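Tyrosine recombinase XerH (Helicobacter pylori, PDB 5JK0) cuts and rejoins DNA at specific sites through a tyrosine nucleophile, a reaction that serves chromosome segregation. Local coordinates at residues V209-M213 and V247-H253. Numbering follows the deposited sequence.
Sequences VFTGM and VMLKAFH
With CG of Phe-210 beside its backbone N (chi1 -70°) and CG of His-253 placed likewise (chi1 -80°), the two rings come together face to face. Their planes are almost parallel, 2° apart, and their centroids lie 4.1 Å from each other. His-253 ND1 sits over the middle of the phenyl ring, while Phe-210 CZ lies 3.9 Å from His-253 CD2, above the centre of the imidazole. CE1 of Phe-252 lies over the rim of the opposite face. Histidine suits this place because its planar imidazole can lie flat on the phenyl ring while its CB also touches CE2.

Next to the stack, Leu-249 CD1 reaches Phe-210 CB at 3.6 Å and also lies in plane at the edge of the imidazole; the other methyl of this branched side chain, CD2, lies near Thr-211 CG2. Leu-249 and Val-247 face the helix because alternate residues of a strand share a side; Met-248, between them, points away. Threonine pairs a hydroxyl with a methyl: OG1 hydrogen-bonds to Ile-207 O, one turn back in helix 198-211, and CG2 is turned to the strand, 4.1 Å from Leu-249 CB. Gly-212 then ends the helix with a positive phi, which glycine adopts easily. Unbranched Met-213 bends at its last torsion to bring CE to CG2 of beta-branched Val-247 at 4.0 Å.

This contact packs the end of helix 198-211 against strand 244-250 in the catalytic domain. Gly-212 O accepts a hydrogen bond from Arg-313, a predicted active-site residue, and Arg-214, another, follows Met-213 directly. NE1 of Trp-360 of a second subunit hydrogen-bonds to Phe-210 O, and its ring meets Phe-210 edge-to-face. His-253 ND1 is buried without a hydrogen-bond partner. No hydrogen bond joins the two segments, so their cohesion rests on dispersion and ring stacking.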
loop_
_atom_site.group_PDB
_atom_site.type_symbol
_atom_site.label_atom_id
_atom_site.label_comp_id
_atom_site.label_asym_id
_atom_site.label_seq_id
_atom_site.Cartn_x
_atom_site.Cartn_y
_atom_site.Cartn_z
ATOM N N VAL D 209 -17.909 7.787 -30.792
ATOM C CA VAL D 209 -18.916 7.279 -29.864
ATOM C C VAL D 209 -19.161 5.782 -30.044
ATOM O O VAL D 209 -19.207 5.030 -29.069
ATOM C CB VAL D 209 -20.256 8.027 -30.026
ATOM C CG1 VAL D 209 -21.333 7.394 -29.155
ATOM C CG2 VAL D 209 -20.089 9.499 -29.684
ATOM N N PHE D 210 -19.303 5.351 -31.293
ATOM C CA PHE D 210 -19.674 3.970 -31.585
ATOM C C PHE D 210 -18.505 2.987 -31.505
ATOM O O PHE D 210 -18.706 1.808 -31.215
ATOM C CB PHE D 210 -20.318 3.881 -32.971
ATOM C CG PHE D 210 -21.682 4.505 -33.049
ATOM C CD1 PHE D 210 -22.710 4.059 -32.235
ATOM C CD2 PHE D 210 -21.942 5.525 -33.950
ATOM C CE1 PHE D 210 -23.968 4.629 -32.307
ATOM C CE2 PHE D 210 -23.199 6.098 -34.027
ATOM C CZ PHE D 210 -24.213 5.649 -33.205
ATOM N N THR D 211 -17.291 3.463 -31.763
ATOM C CA THR D 211 -16.124 2.584 -31.759
ATOM C C THR D 211 -15.307 2.719 -30.478
ATOM O O THR D 211 -14.693 1.756 -30.019
ATOM C CB THR D 211 -15.204 2.859 -32.965
ATOM O OG1 THR D 211 -14.754 4.220 -32.929
ATOM C CG2 THR D 211 -15.946 2.606 -34.269
ATOM N N GLY D 212 -15.295 3.918 -29.906
ATOM C CA GLY D 212 -14.564 4.163 -28.678
ATOM C C GLY D 212 -13.074 4.338 -28.896
ATOM O O GLY D 212 -12.285 4.193 -27.965
ATOM N N MET D 213 -12.683 4.644 -30.130
ATOM C CA MET D 213 -11.275 4.866 -30.443
ATOM C C MET D 213 -10.802 6.193 -29.852
ATOM O O MET D 213 -11.608 7.088 -29.591
ATOM C CB MET D 213 -11.042 4.841 -31.957
ATOM C CG MET D 213 -11.661 6.005 -32.717
ATOM S SD MET D 213 -11.275 5.972 -34.482
ATOM C CE MET D 213 -12.105 4.468 -34.989
ATOM N N VAL D 247 -11.305 -2.119 -35.867
ATOM C CA VAL D 247 -12.579 -1.948 -35.186
ATOM C C VAL D 247 -13.708 -2.118 -36.196
ATOM O O VAL D 247 -13.532 -1.851 -37.387
ATOM C CB VAL D 247 -12.693 -0.569 -34.502
ATOM C CG1 VAL D 247 -11.697 -0.455 -33.357
ATOM C CG2 VAL D 247 -12.488 0.551 -35.512
ATOM N N MET D 248 -14.863 -2.576 -35.726
ATOM C CA MET D 248 -16.008 -2.764 -36.605
ATOM C C MET D 248 -17.155 -1.840 -36.215
ATOM O O MET D 248 -17.334 -1.510 -35.044
ATOM C CB MET D 248 -16.469 -4.222 -36.586
ATOM C CG MET D 248 -15.446 -5.197 -37.147
ATOM S SD MET D 248 -16.054 -6.892 -37.230
ATOM C CE MET D 248 -17.376 -6.723 -38.425
ATOM N N LEU D 249 -17.927 -1.423 -37.213
ATOM C CA LEU D 249 -19.029 -0.493 -37.006
ATOM C C LEU D 249 -20.122 -0.719 -38.045
ATOM O O LEU D 249 -19.842 -0.789 -39.242
ATOM C CB LEU D 249 -18.523 0.951 -37.063
ATOM C CG LEU D 249 -19.560 2.074 -37.114
ATOM C CD1 LEU D 249 -20.537 1.970 -35.957
ATOM C CD2 LEU D 249 -18.871 3.430 -37.111
ATOM N N LYS D 250 -21.362 -0.840 -37.578
ATOM C CA LYS D 250 -22.500 -1.040 -38.469
ATOM C C LYS D 250 -22.628 0.110 -39.463
ATOM O O LYS D 250 -22.475 1.277 -39.102
ATOM C CB LYS D 250 -23.792 -1.196 -37.663
ATOM C CG LYS D 250 -23.870 -2.494 -36.875
ATOM C CD LYS D 250 -25.220 -2.656 -36.195
ATOM C CE LYS D 250 -25.349 -4.023 -35.543
ATOM N NZ LYS D 250 -26.679 -4.212 -34.901
ATOM N N ALA D 251 -22.907 -0.235 -40.716
ATOM C CA ALA D 251 -22.867 0.722 -41.818
ATOM C C ALA D 251 -23.881 1.856 -41.683
ATOM O O ALA D 251 -23.550 3.015 -41.928
ATOM C CB ALA D 251 -23.076 -0.005 -43.138
ATOM N N PHE D 252 -25.105 1.526 -41.284
ATOM C CA PHE D 252 -26.197 2.499 -41.279
ATOM C C PHE D 252 -25.985 3.651 -40.294
ATOM O O PHE D 252 -26.730 4.630 -40.308
ATOM C CB PHE D 252 -27.526 1.800 -40.974
ATOM C CG PHE D 252 -27.660 1.336 -39.551
ATOM C CD1 PHE D 252 -27.108 0.132 -39.145
ATOM C CD2 PHE D 252 -28.345 2.101 -38.620
ATOM C CE1 PHE D 252 -27.233 -0.296 -37.838
ATOM C CE2 PHE D 252 -28.471 1.677 -37.311
ATOM C CZ PHE D 252 -27.915 0.476 -36.921
ATOM N N HIS D 253 -24.972 3.531 -39.442
ATOM C CA HIS D 253 -24.682 4.559 -38.450
ATOM C C HIS D 253 -23.979 5.777 -39.050
ATOM O O HIS D 253 -24.151 6.895 -38.566
ATOM C CB HIS D 253 -23.827 3.980 -37.318
ATOM C CG HIS D 253 -24.609 3.202 -36.305
ATOM N ND1 HIS D 253 -24.059 2.171 -35.573
ATOM C CD2 HIS D 253 -25.893 3.311 -35.894
ATOM C CE1 HIS D 253 -24.974 1.675 -34.760
ATOM N NE2 HIS D 253 -26.096 2.349 -34.933
#